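Local coordinates for protein DNA replication factor Cdt1 (Mus musculus, PDB 3A4C) that licenses DNA replication, working with CDC6 and the origin recognition complex to load the MCM helicase onto DNA, and also supports stable kinetochore-microtubule attachment in mitosis, at residues Glu65-Leu73 against Lys83-Leu93; Arg8-Ala19 against Met56-Leu66. All coordinates share one frame; numbering follows the deposited sequence.

Interaction 1 (Glu65-Leu73 against Lys83-Leu93); sequences ELLPDWLSL and KLDKAVDLAGL
W70 packs against L84, V88 and L93 where the wing hairpin of this C-terminal winged helix domain of Cdt1 begins, and it shows how one indole can fasten a hairpin to the helix that follows it. Its ring lies between two leucine methyls, with L84 CD2 over one face, toward the rim, and L93 CD2 over the other. With CG anti to the backbone N (chi1 179°), the indole runs alongside L84, while L93 meets it at about a right angle. V88 CG2 comes obliquely to W70 CD1, and L84 CD2 presses on L71 CD1 at 3.4 Å. Beside this dense apolar side two backbone bonds join the antiparallel strands: S72 N gives a nearly straight one to K83 O (3.0 Å, 178°) and K83 N returns one to S72 O (3.1 Å). D85 N to W70 O, 2.9 Å, continues the ladder just beyond the strand ends. The other side is looser and wetter. S72 and K83 are exposed there, and the D85 carboxylate has two tasks. OD1 accepts from A87 N at 2.8 Å, forming an Asx turn, while OD2 accepts a hydrogen bond from a water that also donates to D69 O, 2.6 Å from the water oxygen.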
loop_
_atom_site.group_PDB
_atom_site.type_symbol
_atom_site.label_atom_id
_atom_site.label_comp_id
_atom_site.label_asym_id
_atom_site.label_seq_id
_atom_site.Cartn_x
_atom_site.Cartn_y
_atom_site.Cartn_z
ATOM N N GLU A 65 5.115 3.625 -4.476
ATOM C CA GLU A 65 5.469 4.375 -5.674
ATOM C C GLU A 65 4.572 5.594 -5.867
ATOM O O GLU A 65 5.031 6.646 -6.312
ATOM C CB GLU A 65 5.394 3.457 -6.894
ATOM C CG GLU A 65 6.589 2.513 -6.952
ATOM C CD GLU A 65 6.362 1.320 -7.831
ATOM O OE1 GLU A 65 5.244 1.170 -8.381
ATOM O OE2 GLU A 65 7.312 0.525 -7.969
ATOM N N LEU A 66 3.294 5.453 -5.518
ATOM C CA LEU A 66 2.347 6.556 -5.668
ATOM C C LEU A 66 2.460 7.576 -4.543
ATOM O O LEU A 66 2.264 8.770 -4.765
ATOM C CB LEU A 66 0.907 6.044 -5.762
ATOM C CG LEU A 66 0.387 5.821 -7.184
ATOM C CD1 LEU A 66 1.106 4.666 -7.818
ATOM C CD2 LEU A 66 -1.111 5.575 -7.195
ATOM N N LEU A 67 2.774 7.104 -3.339
ATOM C CA LEU A 67 2.793 7.966 -2.159
ATOM C C LEU A 67 4.114 7.837 -1.399
ATOM O O LEU A 67 4.131 7.444 -0.233
ATOM C CB LEU A 67 1.630 7.612 -1.229
ATOM C CG LEU A 67 0.226 7.678 -1.834
ATOM C CD1 LEU A 67 -0.787 6.996 -0.932
ATOM C CD2 LEU A 67 -0.181 9.118 -2.096
ATOM N N PRO A 68 5.229 8.186 -2.057
ATOM C CA PRO A 68 6.560 7.974 -1.480
ATOM C C PRO A 68 6.817 8.798 -0.216
ATOM O O PRO A 68 7.666 8.415 0.587
ATOM C CB PRO A 68 7.494 8.435 -2.607
ATOM C CG PRO A 68 6.668 9.438 -3.359
ATOM C CD PRO A 68 5.320 8.778 -3.404
ATOM N N ASP A 69 6.111 9.908 -0.042
ATOM C CA ASP A 69 6.273 10.723 1.159
ATOM C C ASP A 69 5.572 10.105 2.367
ATOM O O ASP A 69 5.832 10.477 3.511
ATOM C CB ASP A 69 5.763 12.141 0.919
ATOM C CG ASP A 69 6.678 12.940 0.013
ATOM O OD1 ASP A 69 7.834 12.507 -0.195
ATOM O OD2 ASP A 69 6.242 13.997 -0.489
ATOM N N TRP A 70 4.677 9.160 2.110
ATOM C CA TRP A 70 3.968 8.485 3.185
ATOM C C TRP A 70 4.611 7.143 3.486
ATOM O O TRP A 70 4.939 6.840 4.629
ATOM C CB TRP A 70 2.506 8.266 2.792
ATOM C CG TRP A 70 1.698 7.546 3.820
ATOM C CD1 TRP A 70 1.654 7.804 5.154
ATOM C CD2 TRP A 70 0.784 6.462 3.589
ATOM N NE1 TRP A 70 0.776 6.943 5.776
ATOM C CE2 TRP A 70 0.227 6.113 4.833
ATOM C CE3 TRP A 70 0.387 5.756 2.448
ATOM C CZ2 TRP A 70 -0.705 5.085 4.973
ATOM C CZ3 TRP A 70 -0.545 4.735 2.588
ATOM C CH2 TRP A 70 -1.078 4.411 3.840
ATOM N N LEU A 71 4.788 6.344 2.441
ATOM C CA LEU A 71 5.202 4.953 2.579
ATOM C C LEU A 71 6.625 4.744 2.086
ATOM O O LEU A 71 6.907 4.920 0.902
ATOM C CB LEU A 71 4.243 4.064 1.784
ATOM C CG LEU A 71 4.347 2.545 1.909
ATOM C CD1 LEU A 71 4.330 2.130 3.347
ATOM C CD2 LEU A 71 3.177 1.907 1.176
ATOM N N SER A 72 7.511 4.356 3.000
ATOM C CA SER A 72 8.916 4.149 2.685
ATOM C C SER A 72 9.268 2.663 2.830
ATOM O O SER A 72 8.740 1.979 3.702
ATOM C CB SER A 72 9.772 4.989 3.642
ATOM O OG SER A 72 10.961 5.427 3.015
ATOM N N LEU A 73 10.146 2.171 1.961
ATOM C CA LEU A 73 10.630 0.796 2.035
ATOM C C LEU A 73 12.136 0.828 2.215
ATOM O O LEU A 73 12.826 1.559 1.508
ATOM C CB LEU A 73 10.309 0.056 0.747
ATOM C CG LEU A 73 8.840 0.050 0.346
ATOM C CD1 LEU A 73 8.698 -0.485 -1.064
ATOM C CD2 LEU A 73 8.073 -0.809 1.326
ATOM N N LYS A 83 7.665 1.482 6.545
ATOM C CA LYS A 83 7.528 2.530 7.536
ATOM C C LYS A 83 6.550 3.571 7.019
ATOM O O LYS A 83 6.607 3.957 5.853
ATOM C CB LYS A 83 8.901 3.157 7.810
ATOM C CG LYS A 83 8.926 4.159 8.951
ATOM C CD LYS A 83 10.284 4.163 9.663
ATOM C CE LYS A 83 11.423 4.620 8.754
ATOM N NZ LYS A 83 12.733 4.724 9.492
ATOM N N LEU A 84 5.644 4.014 7.881
ATOM C CA LEU A 84 4.709 5.067 7.517
ATOM C C LEU A 84 5.131 6.376 8.164
ATOM O O LEU A 84 5.557 6.397 9.320
ATOM C CB LEU A 84 3.293 4.715 7.969
ATOM C CG LEU A 84 2.596 3.557 7.257
ATOM C CD1 LEU A 84 1.165 3.411 7.763
ATOM C CD2 LEU A 84 2.597 3.790 5.767
ATOM N N ASP A 85 5.022 7.467 7.420
ATOM C CA ASP A 85 5.181 8.784 8.012
ATOM C C ASP A 85 3.855 9.155 8.662
ATOM O O ASP A 85 2.914 9.549 7.980
ATOM C CB ASP A 85 5.568 9.811 6.953
ATOM C CG ASP A 85 5.916 11.163 7.552
ATOM O OD1 ASP A 85 5.246 11.567 8.522
ATOM O OD2 ASP A 85 6.853 11.821 7.054
ATOM N N LYS A 86 3.771 9.010 9.978
ATOM C CA LYS A 86 2.504 9.247 10.667
ATOM C C LYS A 86 2.159 10.733 10.796
ATOM O O LYS A 86 1.115 11.087 11.342
ATOM C CB LYS A 86 2.469 8.546 12.029
ATOM C CG LYS A 86 2.000 7.093 11.962
ATOM C CD LYS A 86 1.637 6.554 13.346
ATOM C CE LYS A 86 1.065 5.138 13.277
ATOM N NZ LYS A 86 0.658 4.639 14.627
ATOM N N ALA A 87 3.028 11.594 10.275
ATOM C CA ALA A 87 2.770 13.033 10.265
ATOM C C ALA A 87 1.868 13.453 9.097
ATOM O O ALA A 87 1.691 14.644 8.836
ATOM C CB ALA A 87 4.076 13.806 10.227
ATOM N N VAL A 88 1.310 12.476 8.389
ATOM C CA VAL A 88 0.367 12.772 7.316
ATOM C C VAL A 88 -0.976 12.082 7.552
ATOM O O VAL A 88 -1.019 10.931 7.987
ATOM C CB VAL A 88 0.934 12.386 5.936
ATOM C CG1 VAL A 88 2.108 13.287 5.576
ATOM C CG2 VAL A 88 1.358 10.938 5.926
ATOM N N ASP A 89 -2.063 12.797 7.267
ATOM C CA ASP A 89 -3.424 12.297 7.487
ATOM C C ASP A 89 -3.882 11.387 6.347
ATOM O O ASP A 89 -3.577 11.644 5.186
ATOM C CB ASP A 89 -4.398 13.474 7.626
ATOM C CG ASP A 89 -5.769 13.053 8.140
ATOM O OD1 ASP A 89 -6.678 13.914 8.182
ATOM O OD2 ASP A 89 -5.943 11.868 8.503
ATOM N N LEU A 90 -4.616 10.327 6.680
ATOM C CA LEU A 90 -5.137 9.417 5.660
ATOM C C LEU A 90 -6.129 10.152 4.766
ATOM O O LEU A 90 -6.453 9.695 3.672
ATOM C CB LEU A 90 -5.786 8.178 6.297
ATOM C CG LEU A 90 -6.174 6.985 5.406
ATOM C CD1 LEU A 90 -4.979 6.389 4.653
ATOM C CD2 LEU A 90 -6.844 5.916 6.240
ATOM N N ALA A 91 -6.604 11.303 5.231
ATOM C CA ALA A 91 -7.522 12.109 4.437
ATOM C C ALA A 91 -6.761 12.822 3.330
ATOM O O ALA A 91 -7.172 12.808 2.171
ATOM C CB ALA A 91 -8.245 13.110 5.313
ATOM N N GLY A 92 -5.652 13.455 3.697
ATOM C CA GLY A 92 -4.809 14.128 2.725
ATOM C C GLY A 92 -4.211 13.150 1.729
ATOM O O GLY A 92 -4.200 13.409 0.519
ATOM N N LEU A 93 -3.711 12.027 2.241
ATOM C CA LEU A 93 -3.144 10.967 1.408
ATOM C C LEU A 93 -4.155 10.457 0.416
ATOM O O LEU A 93 -3.833 10.190 -0.737
ATOM C CB LEU A 93 -2.739 9.772 2.261
ATOM C CG LEU A 93 -1.427 9.760 3.020
ATOM C CD1 LEU A 93 -1.137 11.115 3.617
ATOM C CD2 LEU A 93 -1.530 8.699 4.106
HETATM O O HOH W 1 8.140 10.915 4.701
#

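Interaction 2 (Arg8-Ala19 against Met56-Leu66); sequences RLQRLERLPELA and MEKHLVLLAEL
Helix segments 8-19 and 56-66 cross at -80°, their axes 10.0 Å apart at the closest point, with R11, L12 and L15 set opposite H59, L62 and L63. Here each helix sends a knob into a hole of the other. L15 is the apolar knob, seated among H59, L62, L63 and L66; its two methyls divide the work, CD1 resting on L62 CB at 4.1 Å and CD2 reaching the backbone at H59 O, 3.7 Å away. H59 is the reciprocal knob, held among R11, R14, L15 and L18. With its CG anti to the carbonyl carbon (chi1 -71°), the imidazole projects toward helix segment 8-19, where R14 NH2 donates to H59 NE2 at 3.0 Å, close to the ring plane but along a bent path (141°). ND1 bonds to E55 O, so both ring nitrogens are engaged and the rotation of the ring is fixed. The R11 stem crosses the H59 side chain at about a right angle, CG coming obliquely to within 3.4 Å of H59 NE2. L18 CG packs against M56 SD at 3.9 Å. Toward the other end, L62 CD2 lies 3.7 Å from R8 NH1 and L12 CD2 meets L66 CD2, while the R8 guanidinium forms a salt bridge with E104 on helix 90-104. This steeply crossed pair, with L60 reaching helix 36-45 from the other side of helix 53-66, belongs to the helical core of the winged helix fold.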
loop_
_atom_site.group_PDB
_atom_site.type_symbol
_atom_site.label_atom_id
_atom_site.label_comp_id
_atom_site.label_asym_id
_atom_site.label_seq_id
_atom_site.Cartn_x
_atom_site.Cartn_y
_atom_site.Cartn_z
ATOM N N ARG A 8 -3.075 -3.016 -14.208
ATOM C CA ARG A 8 -2.749 -1.848 -13.402
ATOM C C ARG A 8 -4.007 -1.140 -12.898
ATOM O O ARG A 8 -4.092 -0.761 -11.733
ATOM C CB ARG A 8 -1.873 -0.847 -14.160
ATOM C CG ARG A 8 -1.424 0.312 -13.254
ATOM C CD ARG A 8 -0.494 1.284 -13.961
ATOM N NE ARG A 8 -0.161 2.439 -13.124
ATOM C CZ ARG A 8 0.702 2.411 -12.116
ATOM N NH1 ARG A 8 1.313 1.275 -11.788
ATOM N NH2 ARG A 8 0.952 3.516 -11.431
ATOM N N LEU A 9 -4.976 -0.941 -13.782
ATOM C CA LEU A 9 -6.215 -0.289 -13.381
ATOM C C LEU A 9 -6.916 -1.100 -12.283
ATOM O O LEU A 9 -7.458 -0.532 -11.343
ATOM C CB LEU A 9 -7.138 -0.098 -14.587
ATOM C CG LEU A 9 -8.315 0.847 -14.363
ATOM C CD1 LEU A 9 -7.820 2.238 -14.013
ATOM C CD2 LEU A 9 -9.203 0.885 -15.595
ATOM N N GLN A 10 -6.903 -2.424 -12.409
ATOM C CA GLN A 10 -7.436 -3.307 -11.367
ATOM C C GLN A 10 -6.766 -3.049 -10.018
ATOM O O GLN A 10 -7.427 -2.928 -8.990
ATOM C CB GLN A 10 -7.243 -4.779 -11.748
ATOM C CG GLN A 10 -8.197 -5.265 -12.841
ATOM C CD GLN A 10 -7.984 -6.722 -13.219
ATOM O OE1 GLN A 10 -7.215 -7.441 -12.577
ATOM N NE2 GLN A 10 -8.670 -7.164 -14.270
ATOM N N ARG A 11 -5.443 -2.973 -10.032
ATOM C CA ARG A 11 -4.674 -2.767 -8.809
ATOM C C ARG A 11 -4.927 -1.389 -8.233
ATOM O O ARG A 11 -5.128 -1.239 -7.031
ATOM C CB ARG A 11 -3.182 -2.946 -9.101
ATOM C CG ARG A 11 -2.813 -4.385 -9.448
ATOM C CD ARG A 11 -1.367 -4.510 -9.880
ATOM N NE ARG A 11 -0.929 -5.907 -9.916
ATOM C CZ ARG A 11 0.019 -6.375 -10.726
ATOM N NH1 ARG A 11 0.623 -5.565 -11.590
ATOM N NH2 ARG A 11 0.354 -7.654 -10.687
ATOM N N LEU A 12 -4.922 -0.376 -9.095
ATOM C CA LEU A 12 -5.113 1.003 -8.646
ATOM C C LEU A 12 -6.474 1.192 -7.979
ATOM O O LEU A 12 -6.629 1.990 -7.049
ATOM C CB LEU A 12 -4.953 1.979 -9.815
ATOM C CG LEU A 12 -3.542 2.123 -10.401
ATOM C CD1 LEU A 12 -3.540 3.127 -11.550
ATOM C CD2 LEU A 12 -2.562 2.547 -9.330
ATOM N N GLU A 13 -7.463 0.449 -8.450
ATOM C CA GLU A 13 -8.795 0.557 -7.880
ATOM C C GLU A 13 -8.861 0.030 -6.447
ATOM O O GLU A 13 -9.719 0.444 -5.670
ATOM C CB GLU A 13 -9.825 -0.112 -8.790
ATOM C CG GLU A 13 -10.196 0.778 -9.978
ATOM C CD GLU A 13 -11.013 0.063 -11.040
ATOM O OE1 GLU A 13 -11.137 -1.181 -10.969
ATOM O OE2 GLU A 13 -11.529 0.748 -11.950
ATOM N N ARG A 14 -7.939 -0.855 -6.090
ATOM C CA ARG A 14 -7.918 -1.421 -4.742
ATOM C C ARG A 14 -7.206 -0.533 -3.732
ATOM O O ARG A 14 -7.350 -0.726 -2.527
ATOM C CB ARG A 14 -7.228 -2.785 -4.744
ATOM C CG ARG A 14 -7.856 -3.816 -5.652
ATOM C CD ARG A 14 -7.250 -5.190 -5.427
ATOM N NE ARG A 14 -7.838 -6.177 -6.328
ATOM C CZ ARG A 14 -7.291 -6.563 -7.475
ATOM N NH1 ARG A 14 -7.904 -7.463 -8.234
ATOM N NH2 ARG A 14 -6.130 -6.054 -7.867
ATOM N N LEU A 15 -6.404 0.410 -4.214
ATOM C CA LEU A 15 -5.453 1.096 -3.337
ATOM C C LEU A 15 -6.061 1.961 -2.228
ATOM O O LEU A 15 -5.544 1.985 -1.110
ATOM C CB LEU A 15 -4.438 1.895 -4.156
ATOM C CG LEU A 15 -3.515 1.001 -4.991
ATOM C CD1 LEU A 15 -2.375 1.818 -5.570
ATOM C CD2 LEU A 15 -2.995 -0.151 -4.140
ATOM N N PRO A 16 -7.146 2.692 -2.529
ATOM C CA PRO A 16 -7.685 3.514 -1.441
ATOM C C PRO A 16 -8.080 2.654 -0.239
ATOM O O PRO A 16 -7.752 2.997 0.897
ATOM C CB PRO A 16 -8.907 4.178 -2.078
ATOM C CG PRO A 16 -8.546 4.261 -3.552
ATOM C CD PRO A 16 -7.803 2.968 -3.822
ATOM N N GLU A 17 -8.755 1.536 -0.487
ATOM C CA GLU A 17 -9.147 0.653 0.611
ATOM C C GLU A 17 -7.952 -0.024 1.250
ATOM O O GLU A 17 -7.883 -0.130 2.472
ATOM C CB GLU A 17 -10.174 -0.387 0.155
ATOM C CG GLU A 17 -11.573 0.212 0.022
ATOM C CD GLU A 17 -12.632 -0.816 -0.304
ATOM O OE1 GLU A 17 -12.261 -1.955 -0.663
ATOM O OE2 GLU A 17 -13.838 -0.483 -0.193
ATOM N N LEU A 18 -7.015 -0.488 0.424
ATOM C CA LEU A 18 -5.788 -1.095 0.939
ATOM C C LEU A 18 -4.968 -0.124 1.784
ATOM O O LEU A 18 -4.332 -0.522 2.757
ATOM C CB LEU A 18 -4.944 -1.657 -0.206
ATOM C CG LEU A 18 -4.992 -3.169 -0.458
ATOM C CD1 LEU A 18 -6.226 -3.832 0.111
ATOM C CD2 LEU A 18 -4.807 -3.524 -1.942
ATOM N N ALA A 19 -4.975 1.151 1.416
ATOM C CA ALA A 19 -4.253 2.147 2.195
ATOM C C ALA A 19 -4.833 2.263 3.598
ATOM O O ALA A 19 -4.105 2.466 4.562
ATOM C CB ALA A 19 -4.278 3.486 1.498
ATOM N N MET A 56 -0.529 -8.981 -2.586
ATOM C CA MET A 56 -0.595 -7.848 -1.667
ATOM C C MET A 56 0.718 -7.058 -1.701
ATOM O O MET A 56 0.712 -5.825 -1.734
ATOM C CB MET A 56 -0.909 -8.334 -0.247
ATOM C CG MET A 56 -1.164 -7.226 0.766
ATOM S SD MET A 56 -2.575 -6.179 0.336
ATOM C CE MET A 56 -3.952 -7.270 0.714
ATOM N N GLU A 57 1.845 -7.760 -1.707
ATOM C CA GLU A 57 3.132 -7.071 -1.774
ATOM C C GLU A 57 3.179 -6.173 -2.996
ATOM O O GLU A 57 3.644 -5.043 -2.928
ATOM C CB GLU A 57 4.308 -8.050 -1.825
ATOM C CG GLU A 57 5.647 -7.331 -1.946
ATOM C CD GLU A 57 6.835 -8.261 -1.831
ATOM O OE1 GLU A 57 7.749 -7.963 -1.035
ATOM O OE2 GLU A 57 6.854 -9.285 -2.535
ATOM N N LYS A 58 2.700 -6.689 -4.119
ATOM C CA LYS A 58 2.680 -5.910 -5.348
ATOM C C LYS A 58 1.884 -4.611 -5.177
ATOM O O LYS A 58 2.303 -3.557 -5.643
ATOM C CB LYS A 58 2.110 -6.745 -6.493
ATOM C CG LYS A 58 3.055 -7.835 -7.004
ATOM C CD LYS A 58 2.367 -8.660 -8.088
ATOM C CE LYS A 58 3.171 -9.901 -8.447
ATOM N NZ LYS A 58 4.508 -9.537 -8.985
ATOM N N HIS A 59 0.744 -4.687 -4.496
ATOM C CA HIS A 59 -0.079 -3.494 -4.264
ATOM C C HIS A 59 0.579 -2.507 -3.318
ATOM O O HIS A 59 0.427 -1.295 -3.473
ATOM C CB HIS A 59 -1.457 -3.874 -3.726
ATOM C CG HIS A 59 -2.332 -4.524 -4.744
ATOM N ND1 HIS A 59 -2.094 -5.796 -5.221
ATOM C CD2 HIS A 59 -3.431 -4.075 -5.394
ATOM C CE1 HIS A 59 -3.016 -6.104 -6.115
ATOM N NE2 HIS A 59 -3.837 -5.076 -6.240
ATOM N N LEU A 60 1.260 -3.026 -2.307
ATOM C CA LEU A 60 1.963 -2.173 -1.354
ATOM C C LEU A 60 3.080 -1.424 -2.047
ATOM O O LEU A 60 3.343 -0.272 -1.732
ATOM C CB LEU A 60 2.565 -3.002 -0.219
ATOM C CG LEU A 60 1.714 -3.187 1.035
ATOM C CD1 LEU A 60 0.364 -3.723 0.650
ATOM C CD2 LEU A 60 2.408 -4.124 2.003
ATOM N N VAL A 61 3.762 -2.101 -2.967
ATOM C CA VAL A 61 4.821 -1.459 -3.732
ATOM C C VAL A 61 4.247 -0.357 -4.617
ATOM O O VAL A 61 4.830 0.718 -4.735
ATOM C CB VAL A 61 5.596 -2.472 -4.584
ATOM C CG1 VAL A 61 6.431 -1.749 -5.632
ATOM C CG2 VAL A 61 6.493 -3.336 -3.690
ATOM N N LEU A 62 3.099 -0.616 -5.239
ATOM C CA LEU A 62 2.421 0.429 -6.013
ATOM C C LEU A 62 2.117 1.635 -5.133
ATOM O O LEU A 62 2.302 2.776 -5.538
ATOM C CB LEU A 62 1.121 -0.100 -6.615
ATOM C CG LEU A 62 1.222 -1.130 -7.734
ATOM C CD1 LEU A 62 -0.162 -1.292 -8.393
ATOM C CD2 LEU A 62 2.245 -0.691 -8.759
ATOM N N LEU A 63 1.653 1.373 -3.918
ATOM C CA LEU A 63 1.331 2.437 -2.971
ATOM C C LEU A 63 2.586 3.234 -2.603
ATOM O O LEU A 63 2.551 4.464 -2.465
ATOM C CB LEU A 63 0.737 1.791 -1.720
ATOM C CG LEU A 63 -0.400 2.392 -0.904
ATOM C CD1 LEU A 63 -1.412 3.176 -1.755
ATOM C CD2 LEU A 63 -1.066 1.245 -0.138
ATOM N N ALA A 64 3.698 2.525 -2.431
ATOM C CA ALA A 64 4.975 3.164 -2.109
ATOM C C ALA A 64 5.444 4.040 -3.259
ATOM O O ALA A 64 6.091 5.064 -3.050
ATOM C CB ALA A 64 6.041 2.109 -1.767
ATOM N N GLU A 65 5.115 3.625 -4.476
ATOM C CA GLU A 65 5.469 4.375 -5.674
ATOM C C GLU A 65 4.572 5.594 -5.867
ATOM O O GLU A 65 5.031 6.646 -6.312
ATOM C CB GLU A 65 5.394 3.457 -6.894
ATOM C CG GLU A 65 6.589 2.513 -6.952
ATOM C CD GLU A 65 6.362 1.320 -7.831
ATOM O OE1 GLU A 65 5.244 1.170 -8.381
ATOM O OE2 GLU A 65 7.312 0.525 -7.969
ATOM N N LEU A 66 3.294 5.453 -5.518
ATOM C CA LEU A 66 2.347 6.556 -5.668
ATOM C C LEU A 66 2.460 7.576 -4.543
ATOM O O LEU A 66 2.264 8.770 -4.765
ATOM C CB LEU A 66 0.907 6.044 -5.762
ATOM C CG LEU A 66 0.387 5.821 -7.184
ATOM C CD1 LEU A 66 1.106 4.666 -7.818
ATOM C CD2 LEU A 66 -1.111 5.575 -7.195
#

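Helix 53-66 ties the two contacts together: interaction 2 packs its side against helix 3-27, and interaction 1 takes up the chain where it ends and runs into the hairpin, the two sharing E65 and L66. They meet directly where W70 CH2 lies 3.7 Å from A19 O and L71 CD2 lies 3.6 Å from L60 O. Interaction 2 is the more central and relies on interlocking side chains, with a histidine-arginine hydrogen bond at the edge of a leucine-rich interface. Interaction 1, farther from the centre of the chain, combines strand pairing with a sandwiched indole and has a hydrated rim. Helix 90-104 borders both: L93 belongs to interaction 1, while L97 touches L15 and L66.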